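Local structure of pectate lyase 1 (Juniperus ashei, 1PXZ) at residues N2-C7 with W162-S167; M19-C24 with A67-F72; Y251-G254 with T260-S263; K277-R282 with D301-G306. The protein acts as a calcium-dependent pectate lyase of low activity, cleaving polygalacturonan by elimination, and is the major allergen of cedar pollen. One frame throughout, in Å; residues are numbered along the deposited sequence.

Contact 1: residues N2-C7 with W162-S167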
# COMPACT_ATOMS: atom_id res chain seq x y z
N ASN A 2 -1.69 17.70 2.97
CA ASN A 2 -0.61 17.04 3.71
C ASN A 2 0.67 17.22 2.91
O ASN A 2 0.53 17.75 1.79
CB ASN A 2 -1.00 15.59 3.97
CG ASN A 2 -1.08 14.70 2.76
OD1 ASN A 2 -0.23 14.68 1.87
ND2 ASN A 2 -2.16 13.91 2.77
N PRO A 3 1.83 16.88 3.44
CA PRO A 3 3.10 17.10 2.73
C PRO A 3 3.22 16.44 1.36
O PRO A 3 4.02 16.92 0.55
CB PRO A 3 4.14 16.43 3.66
CG PRO A 3 3.54 16.59 5.02
CD PRO A 3 2.08 16.32 4.80
N ILE A 4 2.48 15.37 1.09
CA ILE A 4 2.57 14.75 -0.24
C ILE A 4 1.69 15.54 -1.18
O ILE A 4 2.10 16.06 -2.21
CB ILE A 4 2.17 13.28 -0.22
CG1 ILE A 4 3.09 12.41 0.66
CG2 ILE A 4 2.09 12.73 -1.64
CD1 ILE A 4 2.65 10.96 0.79
N ASP A 5 0.41 15.69 -0.82
CA ASP A 5 -0.51 16.32 -1.76
C ASP A 5 -0.16 17.77 -2.01
O ASP A 5 -0.43 18.34 -3.07
CB ASP A 5 -1.92 16.21 -1.19
CG ASP A 5 -2.55 14.84 -1.34
OD1 ASP A 5 -1.90 13.89 -1.80
OD2 ASP A 5 -3.74 14.68 -1.01
N SER A 6 0.42 18.41 -0.98
CA SER A 6 0.70 19.84 -1.18
C SER A 6 1.67 20.08 -2.34
O SER A 6 1.64 21.11 -2.99
CB SER A 6 1.26 20.47 0.11
OG SER A 6 2.58 19.97 0.29
N CYS A 7 2.50 19.10 -2.59
CA CYS A 7 3.58 19.15 -3.57
C CYS A 7 3.01 19.14 -4.98
O CYS A 7 3.57 19.83 -5.83
CB CYS A 7 4.53 17.98 -3.33
SG CYS A 7 5.81 17.67 -4.56
N TRP A 162 5.31 2.87 -4.79
CA TRP A 162 4.50 3.87 -4.12
C TRP A 162 3.03 3.54 -4.40
O TRP A 162 2.65 3.55 -5.57
CB TRP A 162 4.87 5.25 -4.62
CG TRP A 162 4.23 6.43 -3.97
CD1 TRP A 162 3.63 6.48 -2.72
CD2 TRP A 162 4.12 7.74 -4.53
NE1 TRP A 162 3.16 7.77 -2.50
CE2 TRP A 162 3.45 8.55 -3.60
CE3 TRP A 162 4.54 8.28 -5.76
CZ2 TRP A 162 3.19 9.90 -3.85
CZ3 TRP A 162 4.27 9.63 -5.99
CH2 TRP A 162 3.61 10.42 -5.06
N ILE A 163 2.30 3.25 -3.34
CA ILE A 163 0.86 2.97 -3.46
C ILE A 163 0.10 4.15 -2.87
O ILE A 163 0.15 4.30 -1.64
CB ILE A 163 0.57 1.64 -2.78
CG1 ILE A 163 1.38 0.48 -3.42
CG2 ILE A 163 -0.92 1.29 -2.74
CD1 ILE A 163 1.32 -0.71 -2.48
N ASP A 164 -0.56 4.96 -3.70
CA ASP A 164 -1.03 6.27 -3.26
C ASP A 164 -2.44 6.60 -3.73
O ASP A 164 -2.74 6.43 -4.92
CB ASP A 164 -0.07 7.33 -3.82
CG ASP A 164 -0.35 8.74 -3.37
OD1 ASP A 164 -0.21 9.08 -2.17
OD2 ASP A 164 -0.72 9.54 -4.25
N HIS A 165 -3.26 7.10 -2.80
CA HIS A 165 -4.61 7.54 -3.13
C HIS A 165 -5.44 6.46 -3.80
O HIS A 165 -6.24 6.79 -4.69
CB HIS A 165 -4.53 8.78 -4.03
CG HIS A 165 -4.44 10.08 -3.27
ND1 HIS A 165 -5.47 10.57 -2.50
CD2 HIS A 165 -3.45 11.00 -3.16
CE1 HIS A 165 -5.12 11.73 -1.95
NE2 HIS A 165 -3.89 12.02 -2.34
N ASN A 166 -5.32 5.20 -3.41
CA ASN A 166 -6.26 4.19 -3.90
C ASN A 166 -7.39 3.96 -2.91
O ASN A 166 -7.21 4.19 -1.72
CB ASN A 166 -5.54 2.86 -4.13
CG ASN A 166 -4.40 3.14 -5.11
OD1 ASN A 166 -4.68 3.40 -6.27
ND2 ASN A 166 -3.17 3.11 -4.63
N SER A 167 -8.51 3.46 -3.41
CA SER A 167 -9.64 3.03 -2.58
C SER A 167 -9.72 1.51 -2.60
O SER A 167 -10.01 0.91 -3.64
CB SER A 167 -10.92 3.67 -3.12
OG SER A 167 -10.89 5.05 -2.78
O HOH W 1 -0.49 12.10 -3.49

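Contact 2: residues M19-C24 with A67-F72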
# COMPACT_ATOMS: atom_id res chain seq x y z
N MET A 19 2.72 14.15 -14.66
CA MET A 19 3.89 13.49 -14.07
C MET A 19 4.50 14.26 -12.91
O MET A 19 5.46 13.82 -12.28
CB MET A 19 4.94 13.26 -15.16
CG MET A 19 4.43 12.31 -16.26
SD MET A 19 5.81 11.88 -17.33
CE MET A 19 5.14 10.61 -18.38
N LYS A 20 3.93 15.42 -12.59
CA LYS A 20 4.42 16.13 -11.41
C LYS A 20 4.25 15.27 -10.16
O LYS A 20 5.05 15.37 -9.24
CB LYS A 20 3.67 17.44 -11.24
CG LYS A 20 4.15 18.31 -10.09
CD LYS A 20 3.56 19.70 -10.21
CE LYS A 20 4.32 20.67 -9.30
NZ LYS A 20 3.40 21.72 -8.76
N LEU A 21 3.20 14.46 -10.14
CA LEU A 21 2.98 13.52 -9.03
C LEU A 21 4.24 12.77 -8.64
O LEU A 21 4.55 12.57 -7.46
CB LEU A 21 1.88 12.52 -9.43
CG LEU A 21 1.55 11.44 -8.40
CD1 LEU A 21 0.87 12.05 -7.18
CD2 LEU A 21 0.70 10.35 -9.03
N ALA A 22 5.03 12.36 -9.63
CA ALA A 22 6.17 11.50 -9.32
C ALA A 22 7.28 12.25 -8.58
O ALA A 22 8.17 11.61 -8.03
CB ALA A 22 6.73 10.88 -10.60
N ASP A 23 7.23 13.57 -8.52
CA ASP A 23 8.24 14.32 -7.78
C ASP A 23 7.90 14.43 -6.30
O ASP A 23 8.62 15.09 -5.55
CB ASP A 23 8.39 15.75 -8.32
CG ASP A 23 8.80 15.80 -9.77
OD1 ASP A 23 9.44 14.83 -10.23
OD2 ASP A 23 8.49 16.79 -10.46
N CYS A 24 6.80 13.84 -5.85
CA CYS A 24 6.25 14.25 -4.56
C CYS A 24 6.18 13.14 -3.53
O CYS A 24 5.59 13.36 -2.45
CB CYS A 24 4.84 14.82 -4.82
SG CYS A 24 4.90 16.31 -5.87
N ALA A 67 9.33 2.39 -20.13
CA ALA A 67 8.66 3.20 -19.13
C ALA A 67 7.35 3.75 -19.68
O ALA A 67 7.33 4.35 -20.76
CB ALA A 67 9.54 4.36 -18.66
N LEU A 68 6.26 3.56 -18.93
CA LEU A 68 4.98 4.08 -19.42
C LEU A 68 4.18 4.68 -18.27
O LEU A 68 4.24 4.12 -17.17
CB LEU A 68 4.11 2.98 -20.05
CG LEU A 68 4.57 2.41 -21.39
CD1 LEU A 68 3.58 1.32 -21.81
CD2 LEU A 68 4.70 3.51 -22.43
N TRP A 69 3.46 5.75 -18.58
CA TRP A 69 2.57 6.37 -17.61
C TRP A 69 1.16 6.04 -18.08
O TRP A 69 0.69 6.67 -19.04
CB TRP A 69 2.87 7.87 -17.50
CG TRP A 69 2.22 8.53 -16.32
CD1 TRP A 69 0.91 8.83 -16.16
CD2 TRP A 69 2.88 8.97 -15.12
NE1 TRP A 69 0.70 9.43 -14.94
CE2 TRP A 69 1.89 9.53 -14.29
CE3 TRP A 69 4.21 8.94 -14.69
CZ2 TRP A 69 2.17 10.07 -13.03
CZ3 TRP A 69 4.49 9.47 -13.43
CH2 TRP A 69 3.48 10.02 -12.64
N ILE A 70 0.55 5.06 -17.42
CA ILE A 70 -0.74 4.55 -17.91
C ILE A 70 -1.94 5.31 -17.34
O ILE A 70 -2.06 5.53 -16.13
CB ILE A 70 -0.83 3.05 -17.60
CG1 ILE A 70 0.29 2.26 -18.28
CG2 ILE A 70 -2.20 2.48 -17.94
CD1 ILE A 70 0.57 0.91 -17.63
N ILE A 71 -2.80 5.74 -18.27
CA ILE A 71 -4.01 6.49 -17.93
C ILE A 71 -5.22 5.85 -18.62
O ILE A 71 -5.06 4.94 -19.43
CB ILE A 71 -3.94 7.95 -18.36
CG1 ILE A 71 -3.72 8.08 -19.88
CG2 ILE A 71 -2.84 8.70 -17.62
CD1 ILE A 71 -3.94 9.49 -20.39
N PHE A 72 -6.43 6.31 -18.32
CA PHE A 72 -7.62 5.59 -18.82
C PHE A 72 -8.53 6.53 -19.60
O PHE A 72 -8.77 7.64 -19.13
CB PHE A 72 -8.34 4.95 -17.64
CG PHE A 72 -7.52 3.88 -16.91
CD1 PHE A 72 -6.57 4.26 -15.98
CD2 PHE A 72 -7.70 2.54 -17.14
CE1 PHE A 72 -5.80 3.31 -15.31
CE2 PHE A 72 -6.95 1.59 -16.47
CZ PHE A 72 -5.99 1.96 -15.53

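Contact 3: residues Y251-G254 with T260-S263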
# COMPACT_ATOMS: atom_id res chain seq x y z
N TYR A 251 -7.49 -5.80 16.37
CA TYR A 251 -6.50 -4.82 16.75
C TYR A 251 -6.21 -3.91 15.56
O TYR A 251 -6.67 -4.22 14.46
CB TYR A 251 -5.17 -5.46 17.18
CG TYR A 251 -4.53 -6.27 16.06
CD1 TYR A 251 -4.95 -7.57 15.83
CD2 TYR A 251 -3.52 -5.75 15.24
CE1 TYR A 251 -4.39 -8.34 14.82
CE2 TYR A 251 -2.96 -6.51 14.23
CZ TYR A 251 -3.39 -7.80 14.03
OH TYR A 251 -2.82 -8.55 13.02
N ALA A 252 -5.37 -2.90 15.80
CA ALA A 252 -5.00 -2.04 14.68
C ALA A 252 -3.61 -2.34 14.15
O ALA A 252 -3.44 -2.54 12.95
CB ALA A 252 -5.08 -0.57 15.04
N ILE A 253 -2.63 -2.29 15.03
CA ILE A 253 -1.23 -2.46 14.62
C ILE A 253 -0.66 -3.69 15.29
O ILE A 253 -0.81 -3.86 16.50
CB ILE A 253 -0.42 -1.21 15.00
CG1 ILE A 253 -0.92 0.02 14.25
CG2 ILE A 253 1.07 -1.42 14.75
CD1 ILE A 253 -0.30 1.31 14.72
N GLY A 254 -0.00 -4.57 14.53
CA GLY A 254 0.51 -5.75 15.26
C GLY A 254 1.66 -6.37 14.51
O GLY A 254 2.13 -5.84 13.49
N THR A 260 10.24 -3.58 14.00
CA THR A 260 10.34 -2.25 14.56
C THR A 260 9.17 -1.43 14.03
O THR A 260 9.05 -1.24 12.82
CB THR A 260 11.69 -1.57 14.21
OG1 THR A 260 12.70 -2.42 14.78
CG2 THR A 260 11.80 -0.19 14.81
N ILE A 261 8.33 -0.96 14.93
CA ILE A 261 7.15 -0.20 14.57
C ILE A 261 7.18 1.16 15.23
O ILE A 261 7.14 1.27 16.44
CB ILE A 261 5.85 -0.97 14.97
CG1 ILE A 261 5.81 -2.34 14.29
CG2 ILE A 261 4.66 -0.08 14.67
CD1 ILE A 261 4.65 -3.25 14.68
N LEU A 262 7.27 2.19 14.39
CA LEU A 262 7.31 3.58 14.81
C LEU A 262 6.00 4.26 14.46
O LEU A 262 5.77 4.71 13.34
CB LEU A 262 8.52 4.29 14.19
CG LEU A 262 9.85 3.52 14.38
CD1 LEU A 262 11.01 4.35 13.82
CD2 LEU A 262 10.10 3.17 15.84
N SER A 263 5.13 4.29 15.48
CA SER A 263 3.83 4.93 15.36
C SER A 263 3.94 6.40 15.76
O SER A 263 4.34 6.69 16.88
CB SER A 263 2.81 4.20 16.24
OG SER A 263 1.59 4.93 16.29

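Contact 4: residues K277-R282 with D301-G306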
# COMPACT_ATOMS: atom_id res chain seq x y z
N LYS A 277 -9.86 -2.54 23.11
CA LYS A 277 -9.38 -1.18 23.28
C LYS A 277 -7.91 -1.03 22.89
O LYS A 277 -7.48 0.06 22.53
CB LYS A 277 -9.51 -0.74 24.76
CG LYS A 277 -10.97 -0.68 25.22
CD LYS A 277 -11.77 0.39 24.50
CE LYS A 277 -13.17 0.60 25.11
NZ LYS A 277 -13.96 1.56 24.28
N GLU A 278 -7.15 -2.12 22.97
CA GLU A 278 -5.72 -2.03 22.72
C GLU A 278 -5.42 -1.91 21.22
O GLU A 278 -5.89 -2.71 20.41
CB GLU A 278 -4.94 -3.24 23.28
CG GLU A 278 -3.45 -2.90 23.25
CD GLU A 278 -2.56 -4.01 23.75
OE1 GLU A 278 -3.09 -4.88 24.47
OE2 GLU A 278 -1.34 -4.00 23.43
N VAL A 279 -4.64 -0.90 20.87
CA VAL A 279 -4.33 -0.65 19.45
C VAL A 279 -3.40 -1.75 18.94
O VAL A 279 -3.57 -2.23 17.82
CB VAL A 279 -3.64 0.71 19.31
CG1 VAL A 279 -2.93 0.84 17.96
CG2 VAL A 279 -4.62 1.86 19.54
N THR A 280 -2.43 -2.11 19.76
CA THR A 280 -1.35 -3.04 19.50
C THR A 280 -1.65 -4.49 19.82
O THR A 280 -2.41 -4.85 20.72
CB THR A 280 -0.10 -2.70 20.37
OG1 THR A 280 -0.55 -2.30 21.68
CG2 THR A 280 0.68 -1.53 19.79
N LYS A 281 -1.01 -5.37 19.05
CA LYS A 281 -1.06 -6.79 19.31
C LYS A 281 0.25 -7.47 18.92
O LYS A 281 0.64 -7.46 17.76
CB LYS A 281 -2.21 -7.49 18.56
CG LYS A 281 -2.41 -8.91 19.11
CD LYS A 281 -3.76 -9.47 18.66
CE LYS A 281 -3.80 -10.98 18.92
NZ LYS A 281 -3.89 -11.76 17.65
N ARG A 282 0.92 -8.06 19.91
CA ARG A 282 2.12 -8.85 19.68
C ARG A 282 1.77 -10.31 19.50
O ARG A 282 1.05 -10.91 20.29
CB ARG A 282 3.12 -8.76 20.84
CG ARG A 282 3.98 -7.50 20.80
CD ARG A 282 3.55 -6.60 21.96
NE ARG A 282 4.51 -5.50 22.14
CZ ARG A 282 4.06 -4.27 22.35
NH1 ARG A 282 2.74 -4.07 22.41
NH2 ARG A 282 4.94 -3.31 22.51
N ASP A 301 0.70 10.37 19.24
CA ASP A 301 -0.54 9.71 18.80
C ASP A 301 -1.72 10.31 19.55
O ASP A 301 -1.57 10.87 20.63
CB ASP A 301 -0.46 8.21 19.03
CG ASP A 301 0.41 7.45 18.04
OD1 ASP A 301 0.55 7.91 16.87
OD2 ASP A 301 0.97 6.38 18.40
N ALA A 302 -2.91 10.22 18.97
CA ALA A 302 -4.12 10.65 19.68
C ALA A 302 -5.01 9.44 19.93
O ALA A 302 -5.03 8.56 19.05
CB ALA A 302 -4.84 11.74 18.91
N PHE A 303 -5.71 9.38 21.06
CA PHE A 303 -6.46 8.18 21.43
C PHE A 303 -7.89 8.56 21.79
O PHE A 303 -8.12 9.43 22.62
CB PHE A 303 -5.84 7.43 22.63
CG PHE A 303 -4.42 6.99 22.30
CD1 PHE A 303 -4.20 5.80 21.65
CD2 PHE A 303 -3.32 7.77 22.63
CE1 PHE A 303 -2.92 5.40 21.31
CE2 PHE A 303 -2.03 7.39 22.31
CZ PHE A 303 -1.84 6.19 21.64
N ILE A 304 -8.85 7.91 21.14
CA ILE A 304 -10.25 8.27 21.35
C ILE A 304 -11.00 7.04 21.82
O ILE A 304 -10.68 5.90 21.45
CB ILE A 304 -10.81 8.85 20.05
CG1 ILE A 304 -10.07 10.11 19.58
CG2 ILE A 304 -12.30 9.10 20.15
CD1 ILE A 304 -10.36 10.51 18.15
N ASN A 305 -12.02 7.25 22.65
CA ASN A 305 -12.89 6.17 23.10
C ASN A 305 -12.13 5.08 23.81
O ASN A 305 -12.50 3.91 23.71
CB ASN A 305 -13.69 5.55 21.93
CG ASN A 305 -14.95 4.86 22.43
OD1 ASN A 305 -15.65 5.40 23.30
ND2 ASN A 305 -15.32 3.68 21.94
N GLY A 306 -11.08 5.44 24.57
CA GLY A 306 -10.47 4.42 25.43
C GLY A 306 -9.34 3.65 24.77
O GLY A 306 -8.76 2.74 25.35

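Contact 1: residues N2-C7 with W162-S167
Ile4 and Asp5 stand against Asp164 and His165 with their backbones well apart, the CA atoms of Ile4 and Asp164 being 9.7 Å apart, so side chains and one water bridge the gap. The chain start lies outside the parallel beta-helix: Ile163 packs inward on Ile153 and Met155, whereas Trp162 and Asp164 face residues 2-7. Asn2 OD1 accepts from Ile4 N and Asp5 N, a capping arrangement that sets up the turn into helix 5-9. The CG2 branch of Ile4, anti to the backbone N, meets the Trp162 ring at its edge, 3.8 Å from CZ2; Trp162 NE1 is bonded to Ser188. His165, just after the strand, has a left-handed backbone conformation (phi 56°) and offers its ring to Asp5. Its NE2 donates to Asp5 OD1 at 2.8 Å and more weakly to OD2, while ND1 bonds to Gly343 O, a pairing at both nitrogens that probably favours the protonated imidazole. Carboxylate and ring are nearly coplanar, 16° apart, and OD1 uses its syn lone pair. Asp164 OD1 is hydrogen-bonded to Ser188 OG and Asn189 ND2, and OD2 to His119 ND1; one water donates to both Asp5 OD1 and Asp164 OD2, the latter at 2.7 Å.

Contact 2: residues M19-C24 with A67-F72
Trp69 presents one face of its indole to Met19 and part of its edge to Ala22. Over the face, Met19 CG sits 3.9 Å from the centroid of the Trp69 six-membered ring and only 18° off the ring normal, which fits a CH-pi contact. At the edge, near the ring plane, Ala22 CB is 3.9 Å from Trp69 CZ3 and equally close to CH2. Leu21 CD2 comes obliquely, more distantly, 4.3 Å from Trp69 CZ2. Phe40 also meets the indole, the two ring planes about 80° apart. The methionine runs past the tryptophan in the opposite direction: its chain is extended beyond CG, and this carries the terminal CE back along the indole to within 3.7 Å of Trp69 CB. The sulfur makes a Met-aromatic contact on the way, Met19 SD lying 5.0 Å from the centroid of the Trp69 six-membered ring but oblique to it.

Strand 68-72 belongs to an early coil of the parallel beta-helix and pairs on one side with strand 39-43, on the other with strand 90-93. Against it lies a 3-10 turn, identified by its i to i+3 bonds, such as Ala22 N to Met19 O at 3.1 Å; this geometry brings Met19 and Ala22 round to the same indole. The polar end of Trp69 is satisfied within the coil stack, because NE1 bonds to Asp93 OD2. Ile71 and Phe72, which follow on the same strand, open an IgE-binding region spanning residues 71-83.

Contact 3: residues Y251-G254 with T260-S263
Ile253 and Ile261 face each other across a CA-to-CA distance of 8.7 Å, and no hydrogen bond joins the two segments. The gap is closed by the isoleucine side chains, which pass alongside each other, pointing opposite ways. Both adopt the same rotamer (chi1 -63° in Ile253, -58° in Ile261), which turns each CG2 toward the facing strand, and there Ile253 CG2 lies 3.8 Å from Ile261 CG2. Ile261 CD1 reaches further round, 4.0 Å from Ile253 CG2 and 3.8 Å from the carbonyl Gly254 O. This is the hydrophobic interior of one coil of the parallel beta-helix. Strand 253-256 pairs through its backbone with the coils on both sides, as in the bonds of Ile253 to Val279 and of Gly254 to Pro231, whereas strand 260-264 runs in a different sheet after a short turn. Phe268, on the next strand of the coil, touches both Ile253 and Ser263. At the edge of the isoleucine pair, Ile253 CD1 approaches Ser263 OG no closer than 4.4 Å; that hydroxyl is hydrogen-bonded instead to Asp301 OD2 and Asn266 ND2.

Contact 4: residues K277-R282 with D301-G306
Lys277 and Asn305 meet at the surface, at the end of the parallel beta-helix, where strand 280-282 is the outermost of its sheet and strand 302-304 continues the stack by pairing with strand 267-269. The polar link is a hydrogen bond from Lys277 NZ to the backbone carbonyl Asn305 O, 2.8 Å long. The C=O...donor angle is 158°, with the ammonium tilted 22° from the carbonyl plane. NZ also bonds to Pro271 O, so two backbone carbonyls hold the ammonium group. The amide nitrogen Asn305 ND2 comes within 3.4 Å of Lys277 NZ, but both are donors and no bond forms; ND2 turns to Ala270 O.

Van der Waals contact follows from the bend of the lysine at chi2 (-66°), which lays its methylenes beside the turn. Lys277 CB is 3.6 Å from Gly306 O, and CD is 3.7 Å from Asn305 O. Both Asn305 and Gly306 have positive phi, as suits the turn after strand 302-304; residues 296-306 form an IgE-binding region.

The apolar contact is slighter and lies deeper: Val279 CG2 touches the edge of the Phe303 ring, 4.3 Å from CE1. Within segment 277-282, Thr280 OG1, which is also bonded to Val310 N, donates to the anti lone pair of Glu278 OE2 at 2.6 Å.

The four contacts form two pairs spread along the beta-helix. Contacts 1 and 2, with centres 13 Å apart, are covalently joined by the disulfide between Cys7 SG and Cys24 SG (2.1 Å), and Trp162 CZ3 of contact 1 packs 3.3 Å from Leu21 O of contact 2. Contacts 3 and 4, with centres 10 Å apart, lie on strands 253-256 and 280-282, neighbours in one sheet, with a probable hydrogen bond of 2.8 Å between Ala252 N and Val279 O. Contacts 2 and 3 lie on opposite sides of the chain's centre, their centres 31 Å apart. Gly254 lies about 7 Å from the side chain of Arg229, the predicted active-site residue; the side chain of Val279 lies about 12 Å from that of Arg229.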